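Local coordinates for protein uncharacterized esterase YxiM (Bacillus subtilis, PDB 2O14) that belongs to the GDSL lipolytic enzyme family and is probably a hydrolase acting on ester bonds, though its substrate is not established, at residues P277-T285 with T331-L341; E249-R259 with Y297-E308. All coordinates share one frame; numbering follows the deposited sequence.

Contact 1 of 2, residues P277-T285 with T331-L341; sequences PQGRATDFT and TLGLYMDGDTL
Ala281 and Thr340 bring the two loops together through one backbone bond: Ala281 N gives its hydrogen to Thr340 O at 3.0 Å, just where a type I turn from Arg280 to Asp283 begins. The same carbonyl receives a CA-H...O contact from Arg280. Beside this bond the methyl of Ala281 rests on a face of the Tyr335 ring, a CH-pi contact with CB 3.5 Å from the ring centroid and nearest to CD1. The ring's far end is fixed as well, because Tyr335 OH donates to Gly279 O at 2.8 Å, from above that carbonyl's plane. Arg280 runs extended from CG to NE past Thr340, and its NH1 reaches Thr340 OG1 at 3.2 Å in a bent bond (136°), while Leu341 CD1 lies over one guanidinium face. Thr340 can offer that hydroxyl because OG1 sits between its backbone N and carbonyl carbon (chi1 66°); this sends Thr340 CG2 the other way, 3.8 Å from Thr282 CG2. Farther along, the CZ edge of Phe284 abuts Thr331, whose hydroxyl is bonded to Gly327 O. Asp283 OD2 takes the amide of Arg280 and also pairs with Arg295, bracing the turn. Asp339, by similarity an active-site residue, accepts from Leu341 N through OD1 in an Asx turn, and its OD2 is hydrogen-bonded to His342 ND1. The bonds to Thr340 and Tyr335 therefore tie the loop after strand 271-275 to the segment carrying the probable catalytic Asp339, consistent with a part in holding that segment in place.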
loop_
_atom_site.group_PDB
_atom_site.type_symbol
_atom_site.label_atom_id
_atom_site.label_comp_id
_atom_site.label_asym_id
_atom_site.label_seq_id
_atom_site.Cartn_x
_atom_site.Cartn_y
_atom_site.Cartn_z
ATOM N N PRO A 277 6.907 -16.075 2.092
ATOM C CA PRO A 277 7.421 -15.492 0.849
ATOM C C PRO A 277 8.120 -16.478 -0.084
ATOM O O PRO A 277 8.863 -17.359 0.361
ATOM C CB PRO A 277 8.342 -14.370 1.341
ATOM C CG PRO A 277 8.762 -14.822 2.705
ATOM C CD PRO A 277 7.509 -15.435 3.276
ATOM N N GLN A 278 7.860 -16.341 -1.380
ATOM C CA GLN A 278 8.485 -17.215 -2.365
ATOM C C GLN A 278 9.992 -16.993 -2.354
ATOM O O GLN A 278 10.472 -15.991 -1.810
ATOM C CB GLN A 278 7.921 -16.951 -3.758
ATOM C CG GLN A 278 7.153 -15.659 -3.905
ATOM C CD GLN A 278 8.007 -14.439 -3.691
ATOM O OE1 GLN A 278 9.079 -14.312 -4.281
ATOM N NE2 GLN A 278 7.538 -13.525 -2.854
ATOM N N GLY A 279 10.734 -17.928 -2.944
ATOM C CA GLY A 279 12.183 -17.819 -2.967
ATOM C C GLY A 279 12.753 -17.086 -4.164
ATOM O O GLY A 279 12.071 -16.276 -4.797
ATOM N N ARG A 280 14.015 -17.364 -4.471
ATOM C CA ARG A 280 14.685 -16.734 -5.603
ATOM C C ARG A 280 14.433 -17.516 -6.890
ATOM O O ARG A 280 14.189 -18.725 -6.859
ATOM C CB ARG A 280 16.191 -16.638 -5.342
ATOM C CG ARG A 280 16.581 -15.641 -4.254
ATOM C CD ARG A 280 18.080 -15.690 -3.990
ATOM N NE ARG A 280 18.508 -14.740 -2.964
ATOM C CZ ARG A 280 18.535 -13.420 -3.127
ATOM N NH1 ARG A 280 18.159 -12.880 -4.279
ATOM N NH2 ARG A 280 18.947 -12.637 -2.137
ATOM N N ALA A 281 14.499 -16.818 -8.022
ATOM C CA ALA A 281 14.269 -17.432 -9.325
ATOM C C ALA A 281 15.253 -18.555 -9.652
ATOM O O ALA A 281 14.979 -19.396 -10.504
ATOM C CB ALA A 281 14.336 -16.364 -10.412
ATOM N N THR A 282 16.392 -18.568 -8.968
ATOM C CA THR A 282 17.423 -19.567 -9.216
ATOM C C THR A 282 17.533 -20.685 -8.177
ATOM O O THR A 282 18.527 -21.413 -8.153
ATOM C CB THR A 282 18.798 -18.883 -9.350
ATOM O OG1 THR A 282 19.020 -18.038 -8.216
ATOM C CG2 THR A 282 18.850 -18.036 -10.612
ATOM N N ASP A 283 16.522 -20.828 -7.325
ATOM C CA ASP A 283 16.542 -21.879 -6.310
ATOM C C ASP A 283 16.142 -23.241 -6.898
ATOM O O ASP A 283 15.274 -23.939 -6.367
ATOM C CB ASP A 283 15.608 -21.524 -5.148
ATOM C CG ASP A 283 16.083 -20.312 -4.359
ATOM O OD1 ASP A 283 17.250 -19.891 -4.532
ATOM O OD2 ASP A 283 15.284 -19.786 -3.554
ATOM N N PHE A 284 16.787 -23.601 -8.005
ATOM C CA PHE A 284 16.547 -24.870 -8.688
ATOM C C PHE A 284 17.701 -25.820 -8.408
ATOM O O PHE A 284 18.860 -25.405 -8.411
ATOM C CB PHE A 284 16.467 -24.655 -10.200
ATOM C CG PHE A 284 15.123 -24.210 -10.684
ATOM C CD1 PHE A 284 14.098 -25.133 -10.867
ATOM C CD2 PHE A 284 14.882 -22.868 -10.976
ATOM C CE1 PHE A 284 12.852 -24.730 -11.337
ATOM C CE2 PHE A 284 13.633 -22.451 -11.447
ATOM C CZ PHE A 284 12.619 -23.386 -11.627
ATOM N N THR A 285 17.385 -27.093 -8.181
ATOM C CA THR A 285 18.414 -28.098 -7.927
ATOM C C THR A 285 18.892 -28.647 -9.271
ATOM O O THR A 285 18.443 -28.201 -10.332
ATOM C CB THR A 285 17.874 -29.289 -7.105
ATOM O OG1 THR A 285 16.964 -30.049 -7.912
ATOM C CG2 THR A 285 17.156 -28.801 -5.849
ATOM N N THR A 331 10.798 -19.547 -15.538
ATOM C CA THR A 331 10.695 -18.968 -14.202
ATOM C C THR A 331 11.491 -17.669 -14.157
ATOM O O THR A 331 11.050 -16.668 -13.596
ATOM C CB THR A 331 11.253 -19.927 -13.126
ATOM O OG1 THR A 331 10.398 -21.072 -13.017
ATOM C CG2 THR A 331 11.334 -19.229 -11.774
ATOM N N LEU A 332 12.670 -17.703 -14.764
ATOM C CA LEU A 332 13.549 -16.548 -14.819
ATOM C C LEU A 332 12.829 -15.378 -15.480
ATOM O O LEU A 332 13.123 -14.214 -15.200
ATOM C CB LEU A 332 14.802 -16.902 -15.615
ATOM C CG LEU A 332 15.990 -15.962 -15.459
ATOM C CD1 LEU A 332 16.525 -16.050 -14.030
ATOM C CD2 LEU A 332 17.065 -16.349 -16.463
ATOM N N GLY A 333 11.882 -15.693 -16.357
ATOM C CA GLY A 333 11.133 -14.653 -17.040
ATOM C C GLY A 333 10.046 -14.042 -16.175
ATOM O O GLY A 333 9.334 -13.132 -16.605
ATOM N N LEU A 334 9.906 -14.549 -14.953
ATOM C CA LEU A 334 8.897 -14.043 -14.029
ATOM C C LEU A 334 9.530 -13.109 -12.999
ATOM O O LEU A 334 8.851 -12.594 -12.115
ATOM C CB LEU A 334 8.193 -15.204 -13.319
ATOM C CG LEU A 334 7.420 -16.181 -14.212
ATOM C CD1 LEU A 334 6.820 -17.289 -13.360
ATOM C CD2 LEU A 334 6.329 -15.437 -14.967
ATOM N N TYR A 335 10.839 -12.905 -13.117
ATOM C CA TYR A 335 11.565 -12.013 -12.217
ATOM C C TYR A 335 12.233 -10.918 -13.031
ATOM O O TYR A 335 12.471 -11.086 -14.230
ATOM C CB TYR A 335 12.641 -12.772 -11.441
ATOM C CG TYR A 335 12.117 -13.655 -10.336
ATOM C CD1 TYR A 335 11.391 -14.808 -10.620
ATOM C CD2 TYR A 335 12.367 -13.348 -9.002
ATOM C CE1 TYR A 335 10.929 -15.637 -9.596
ATOM C CE2 TYR A 335 11.909 -14.166 -7.972
ATOM C CZ TYR A 335 11.191 -15.310 -8.277
ATOM O OH TYR A 335 10.740 -16.123 -7.263
HETATM N N MSE A 336 12.532 -9.797 -12.383
HETATM C CA MSE A 336 13.194 -8.683 -13.055
HETATM C C MSE A 336 14.520 -9.168 -13.636
HETATM O O MSE A 336 15.197 -10.001 -13.035
HETATM C CB MSE A 336 13.449 -7.541 -12.064
HETATM C CG MSE A 336 12.185 -6.836 -11.586
HETATM SE SE MSE A 336 11.255 -5.919 -13.019
HETATM C CE MSE A 336 12.202 -4.223 -12.953
ATOM N N ASP A 337 14.887 -8.647 -14.802
ATOM C CA ASP A 337 16.132 -9.050 -15.451
ATOM C C ASP A 337 17.352 -8.886 -14.548
ATOM O O ASP A 337 17.551 -7.836 -13.937
ATOM C CB ASP A 337 16.349 -8.250 -16.734
ATOM C CG ASP A 337 17.637 -8.635 -17.441
ATOM O OD1 ASP A 337 17.755 -9.807 -17.865
ATOM O OD2 ASP A 337 18.533 -7.773 -17.565
ATOM N N GLY A 338 18.172 -9.929 -14.473
ATOM C CA GLY A 338 19.363 -9.877 -13.644
ATOM C C GLY A 338 19.037 -9.682 -12.176
ATOM O O GLY A 338 19.901 -9.317 -11.382
ATOM N N ASP A 339 17.782 -9.929 -11.815
ATOM C CA ASP A 339 17.330 -9.778 -10.436
ATOM C C ASP A 339 16.602 -11.062 -10.043
ATOM O O ASP A 339 15.473 -11.302 -10.478
ATOM C CB ASP A 339 16.372 -8.587 -10.334
ATOM C CG ASP A 339 16.117 -8.161 -8.905
ATOM O OD1 ASP A 339 16.152 -9.030 -8.007
ATOM O OD2 ASP A 339 15.866 -6.957 -8.682
ATOM N N THR A 340 17.241 -11.885 -9.218
ATOM C CA THR A 340 16.636 -13.148 -8.810
ATOM C C THR A 340 15.726 -13.046 -7.592
ATOM O O THR A 340 15.205 -14.057 -7.121
ATOM C CB THR A 340 17.713 -14.203 -8.502
ATOM O OG1 THR A 340 18.461 -13.798 -7.347
ATOM C CG2 THR A 340 18.656 -14.360 -9.687
ATOM N N LEU A 341 15.526 -11.837 -7.080
ATOM C CA LEU A 341 14.682 -11.670 -5.901
ATOM C C LEU A 341 13.344 -10.995 -6.167
ATOM O O LEU A 341 12.326 -11.392 -5.604
ATOM C CB LEU A 341 15.433 -10.881 -4.825
ATOM C CG LEU A 341 14.682 -10.667 -3.503
ATOM C CD1 LEU A 341 14.438 -12.008 -2.825
ATOM C CD2 LEU A 341 15.499 -9.755 -2.589
#

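Contact 2 of 2, residues E249-R259 with Y297-E308; sequences ESEAEFKEVMR and YRASILALAEEE
Tyr297 lies with one ring face over the start of helix 251-266: Glu251 CA stands 3.7 Å from the ring centroid in a CH-pi contact, and the Glu251 side chain passes the ring in the opposite direction. The phenol reaches beyond, its OH donating in plane to a lone pair of Glu249 O at 2.9 Å. Phe254 meets Tyr297 obliquely, ring planes at 43°, and is sandwiched: Tyr297 CD2 lies over one face, Met258 CG over the other, with Ser300 CB and Ile301 CG1 at its edge. With CG anti to the backbone N (chi1 -168°) and an extended chain, Glu251 carries OE2 to Ser300 OG, which donates to its anti lone pair at 2.7 Å. One helical turn on, Lys255 is a knob among Ser300, Ala303, Leu304 and Glu307; its chain bends at the last torsion to bring NZ above the carboxylate plane of Glu307, in a salt bridge 3.2 Å from OE2. Arg259 completes the salt-bridge network. Its NH1 and NH2 both grip Glu307 OE1, guanidinium and carboxylate nearly coplanar, whereas Glu308 OE2 meets NH1 at 2.7 Å with its carboxylate turned steeply; Leu304 CD2 covers a guanidinium face. A leucine in place of Arg259 would probably take both bonds from Glu307 OE1 and cost Glu308 OE2 its bond to this helix residue. Helices 251-259 and 298-307 run side by side at -33°, axes 9.8 Å apart. Around them, Phe254 and Val257 touch helix 212-217, Leu302 and Ala305 lean on strand 311-313, and Arg263, later in helix 251-266, takes the other oxygen of Glu308.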
loop_
_atom_site.group_PDB
_atom_site.type_symbol
_atom_site.label_atom_id
_atom_site.label_comp_id
_atom_site.label_asym_id
_atom_site.label_seq_id
_atom_site.Cartn_x
_atom_site.Cartn_y
_atom_site.Cartn_z
ATOM N N GLU A 249 17.689 -8.346 13.335
ATOM C CA GLU A 249 16.394 -8.856 13.771
ATOM C C GLU A 249 16.412 -10.376 13.686
ATOM O O GLU A 249 16.188 -10.947 12.618
ATOM C CB GLU A 249 15.271 -8.301 12.890
ATOM C CG GLU A 249 13.900 -8.853 13.251
ATOM C CD GLU A 249 12.829 -8.497 12.236
ATOM O OE1 GLU A 249 12.214 -7.416 12.355
ATOM O OE2 GLU A 249 12.612 -9.301 11.310
ATOM N N SER A 250 16.686 -11.022 14.818
ATOM C CA SER A 250 16.759 -12.476 14.879
ATOM C C SER A 250 15.426 -13.099 14.511
ATOM O O SER A 250 14.397 -12.415 14.469
ATOM C CB SER A 250 17.142 -12.936 16.287
ATOM O OG SER A 250 16.052 -12.770 17.182
ATOM N N GLU A 251 15.443 -14.401 14.247
ATOM C CA GLU A 251 14.214 -15.095 13.902
ATOM C C GLU A 251 13.287 -15.000 15.106
ATOM O O GLU A 251 12.073 -14.874 14.966
ATOM C CB GLU A 251 14.496 -16.564 13.565
ATOM C CG GLU A 251 13.304 -17.262 12.922
ATOM C CD GLU A 251 13.640 -18.637 12.379
ATOM O OE1 GLU A 251 14.817 -18.873 12.026
ATOM O OE2 GLU A 251 12.717 -19.474 12.287
ATOM N N ALA A 252 13.875 -15.048 16.296
ATOM C CA ALA A 252 13.098 -14.951 17.523
ATOM C C ALA A 252 12.379 -13.602 17.592
ATOM O O ALA A 252 11.182 -13.549 17.876
ATOM C CB ALA A 252 14.009 -15.125 18.733
ATOM N N GLU A 253 13.103 -12.513 17.328
ATOM C CA GLU A 253 12.484 -11.189 17.378
ATOM C C GLU A 253 11.405 -11.127 16.307
ATOM O O GLU A 253 10.288 -10.674 16.553
ATOM C CB GLU A 253 13.510 -10.079 17.126
ATOM C CG GLU A 253 13.055 -8.714 17.652
ATOM C CD GLU A 253 13.823 -7.540 17.057
ATOM O OE1 GLU A 253 15.052 -7.663 16.855
ATOM O OE2 GLU A 253 13.193 -6.484 16.803
ATOM N N PHE A 254 11.754 -11.583 15.114
ATOM C CA PHE A 254 10.826 -11.600 13.995
ATOM C C PHE A 254 9.507 -12.236 14.422
ATOM O O PHE A 254 8.434 -11.655 14.249
ATOM C CB PHE A 254 11.434 -12.397 12.842
ATOM C CG PHE A 254 10.455 -12.749 11.769
ATOM C CD1 PHE A 254 10.019 -11.787 10.861
ATOM C CD2 PHE A 254 9.966 -14.052 11.661
ATOM C CE1 PHE A 254 9.111 -12.112 9.855
ATOM C CE2 PHE A 254 9.055 -14.394 10.657
ATOM C CZ PHE A 254 8.626 -13.421 9.749
ATOM N N LYS A 255 9.607 -13.433 14.990
ATOM C CA LYS A 255 8.445 -14.190 15.440
ATOM C C LYS A 255 7.635 -13.432 16.496
ATOM O O LYS A 255 6.404 -13.441 16.459
ATOM C CB LYS A 255 8.916 -15.544 15.980
ATOM C CG LYS A 255 7.837 -16.584 16.208
ATOM C CD LYS A 255 8.478 -17.922 16.573
ATOM C CE LYS A 255 7.450 -18.947 17.026
ATOM N NZ LYS A 255 6.401 -19.155 16.002
ATOM N N GLU A 256 8.327 -12.775 17.427
ATOM C CA GLU A 256 7.676 -12.005 18.495
ATOM C C GLU A 256 6.896 -10.803 17.961
ATOM O O GLU A 256 5.759 -10.563 18.362
ATOM C CB GLU A 256 8.710 -11.477 19.484
ATOM C CG GLU A 256 9.481 -12.516 20.264
ATOM C CD GLU A 256 10.604 -11.884 21.079
ATOM O OE1 GLU A 256 10.330 -10.902 21.809
ATOM O OE2 GLU A 256 11.758 -12.362 20.992
ATOM N N VAL A 257 7.536 -10.037 17.082
ATOM C CA VAL A 257 6.925 -8.857 16.486
ATOM C C VAL A 257 5.721 -9.258 15.652
ATOM O O VAL A 257 4.660 -8.631 15.723
ATOM C CB VAL A 257 7.923 -8.112 15.579
ATOM C CG1 VAL A 257 7.212 -6.987 14.833
ATOM C CG2 VAL A 257 9.064 -7.561 16.416
HETATM N N MSE A 258 5.903 -10.303 14.852
HETATM C CA MSE A 258 4.840 -10.817 13.998
HETATM C C MSE A 258 3.650 -11.241 14.848
HETATM O O MSE A 258 2.507 -10.943 14.513
HETATM C CB MSE A 258 5.353 -12.009 13.189
HETATM C CG MSE A 258 6.367 -11.642 12.119
HETATM SE SE MSE A 258 5.523 -10.876 10.542
HETATM C CE MSE A 258 4.908 -12.541 9.740
ATOM N N ARG A 259 3.931 -11.930 15.951
ATOM C CA ARG A 259 2.890 -12.402 16.860
ATOM C C ARG A 259 2.057 -11.236 17.382
ATOM O O ARG A 259 0.830 -11.301 17.414
ATOM C CB ARG A 259 3.518 -13.140 18.044
ATOM C CG ARG A 259 2.515 -13.801 18.981
ATOM C CD ARG A 259 3.204 -14.295 20.243
ATOM N NE ARG A 259 4.341 -15.161 19.950
ATOM C CZ ARG A 259 4.244 -16.390 19.449
ATOM N NH1 ARG A 259 3.056 -16.914 19.182
ATOM N NH2 ARG A 259 5.342 -17.096 19.211
ATOM N N TYR A 297 12.858 -16.984 7.022
ATOM C CA TYR A 297 12.237 -17.385 8.293
ATOM C C TYR A 297 10.914 -18.144 8.137
ATOM O O TYR A 297 10.047 -18.070 9.011
ATOM C CB TYR A 297 11.976 -16.169 9.194
ATOM C CG TYR A 297 13.208 -15.436 9.683
ATOM C CD1 TYR A 297 14.417 -16.101 9.884
ATOM C CD2 TYR A 297 13.148 -14.076 9.989
ATOM C CE1 TYR A 297 15.535 -15.427 10.376
ATOM C CE2 TYR A 297 14.256 -13.395 10.484
ATOM C CZ TYR A 297 15.446 -14.074 10.675
ATOM O OH TYR A 297 16.544 -13.393 11.159
ATOM N N ARG A 298 10.761 -18.874 7.037
ATOM C CA ARG A 298 9.539 -19.640 6.786
ATOM C C ARG A 298 9.100 -20.476 7.981
ATOM O O ARG A 298 7.909 -20.571 8.277
ATOM C CB ARG A 298 9.724 -20.554 5.569
ATOM C CG ARG A 298 8.560 -21.509 5.322
ATOM C CD ARG A 298 8.564 -22.046 3.899
ATOM N NE ARG A 298 7.507 -23.034 3.685
ATOM C CZ ARG A 298 7.573 -24.298 4.087
ATOM N NH1 ARG A 298 8.648 -24.741 4.720
ATOM N NH2 ARG A 298 6.556 -25.116 3.866
ATOM N N ALA A 299 10.063 -21.083 8.664
ATOM C CA ALA A 299 9.767 -21.925 9.818
ATOM C C ALA A 299 8.913 -21.206 10.869
ATOM O O ALA A 299 7.951 -21.773 11.394
ATOM C CB ALA A 299 11.074 -22.417 10.444
ATOM N N SER A 300 9.266 -19.959 11.169
ATOM C CA SER A 300 8.539 -19.169 12.159
ATOM C C SER A 300 7.148 -18.784 11.695
ATOM O O SER A 300 6.218 -18.699 12.500
ATOM C CB SER A 300 9.321 -17.899 12.507
ATOM O OG SER A 300 10.521 -18.223 13.183
ATOM N N ILE A 301 7.006 -18.537 10.397
ATOM C CA ILE A 301 5.713 -18.168 9.837
ATOM C C ILE A 301 4.733 -19.339 9.969
ATOM O O ILE A 301 3.564 -19.144 10.306
ATOM C CB ILE A 301 5.850 -17.762 8.349
ATOM C CG1 ILE A 301 6.800 -16.567 8.229
ATOM C CG2 ILE A 301 4.491 -17.389 7.776
ATOM C CD1 ILE A 301 7.104 -16.160 6.806
ATOM N N LEU A 302 5.209 -20.556 9.713
ATOM C CA LEU A 302 4.352 -21.738 9.822
ATOM C C LEU A 302 3.912 -21.908 11.276
ATOM O O LEU A 302 2.735 -22.122 11.562
ATOM C CB LEU A 302 5.104 -22.993 9.366
ATOM C CG LEU A 302 5.659 -22.985 7.937
ATOM C CD1 LEU A 302 6.508 -24.225 7.717
ATOM C CD2 LEU A 302 4.516 -22.927 6.934
ATOM N N ALA A 303 4.870 -21.800 12.189
ATOM C CA ALA A 303 4.592 -21.941 13.612
ATOM C C ALA A 303 3.571 -20.911 14.098
ATOM O O ALA A 303 2.631 -21.249 14.822
ATOM C CB ALA A 303 5.885 -21.810 14.405
ATOM N N LEU A 304 3.759 -19.656 13.699
ATOM C CA LEU A 304 2.856 -18.579 14.089
ATOM C C LEU A 304 1.424 -18.822 13.628
ATOM O O LEU A 304 0.474 -18.489 14.334
ATOM C CB LEU A 304 3.347 -17.243 13.523
ATOM C CG LEU A 304 4.463 -16.525 14.286
ATOM C CD1 LEU A 304 5.069 -15.426 13.418
ATOM C CD2 LEU A 304 3.895 -15.951 15.574
ATOM N N ALA A 305 1.266 -19.399 12.442
ATOM C CA ALA A 305 -0.068 -19.665 11.915
ATOM C C ALA A 305 -0.829 -20.638 12.817
ATOM O O ALA A 305 -2.031 -20.482 13.049
ATOM C CB ALA A 305 0.037 -20.225 10.506
ATOM N N GLU A 306 -0.113 -21.633 13.330
ATOM C CA GLU A 306 -0.691 -22.651 14.202
ATOM C C GLU A 306 -0.898 -22.122 15.615
ATOM O O GLU A 306 -1.963 -22.304 16.206
ATOM C CB GLU A 306 0.228 -23.873 14.242
ATOM C CG GLU A 306 0.565 -24.414 12.861
ATOM C CD GLU A 306 1.685 -25.438 12.884
ATOM O OE1 GLU A 306 2.796 -25.093 13.350
ATOM O OE2 GLU A 306 1.457 -26.584 12.433
ATOM N N GLU A 307 0.127 -21.462 16.144
ATOM C CA GLU A 307 0.088 -20.898 17.489
ATOM C C GLU A 307 -0.949 -19.787 17.673
ATOM O O GLU A 307 -1.638 -19.740 18.696
ATOM C CB GLU A 307 1.468 -20.358 17.858
ATOM C CG GLU A 307 2.520 -21.426 18.061
ATOM C CD GLU A 307 3.913 -20.841 18.142
ATOM O OE1 GLU A 307 4.067 -19.764 18.751
ATOM O OE2 GLU A 307 4.854 -21.460 17.604
ATOM N N GLU A 308 -1.051 -18.891 16.693
ATOM C CA GLU A 308 -2.000 -17.780 16.766
ATOM C C GLU A 308 -3.290 -18.059 16.004
ATOM O O GLU A 308 -4.167 -17.203 15.917
ATOM C CB GLU A 308 -1.354 -16.497 16.236
ATOM C CG GLU A 308 -0.124 -16.057 17.017
ATOM C CD GLU A 308 -0.393 -15.928 18.510
ATOM O OE1 GLU A 308 -1.407 -15.294 18.880
ATOM O OE2 GLU A 308 0.410 -16.452 19.313
#

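In the fold
From the N terminus, the chain passes through the beta-rich part before reaching the GDSL family region that holds all four segments. Segment 249-259 comes first, then strand 271-275 leads into 277-285; the chain returns as 297-308, closing the loop of contact 2 across 37 residues, and finally as 331-341, closing contact 1 across 45. The segments alternate, so the two loops cross. Contact 2 joins the helices that precede and follow strand 271-275 of the parallel sheet, while contact 1 binds the loop leaving that strand to the segment before helix 345-361. Their centres lie 24 Å apart, yet they touch where Pro277 CD packs on Ile301 CD1 at 3.6 Å.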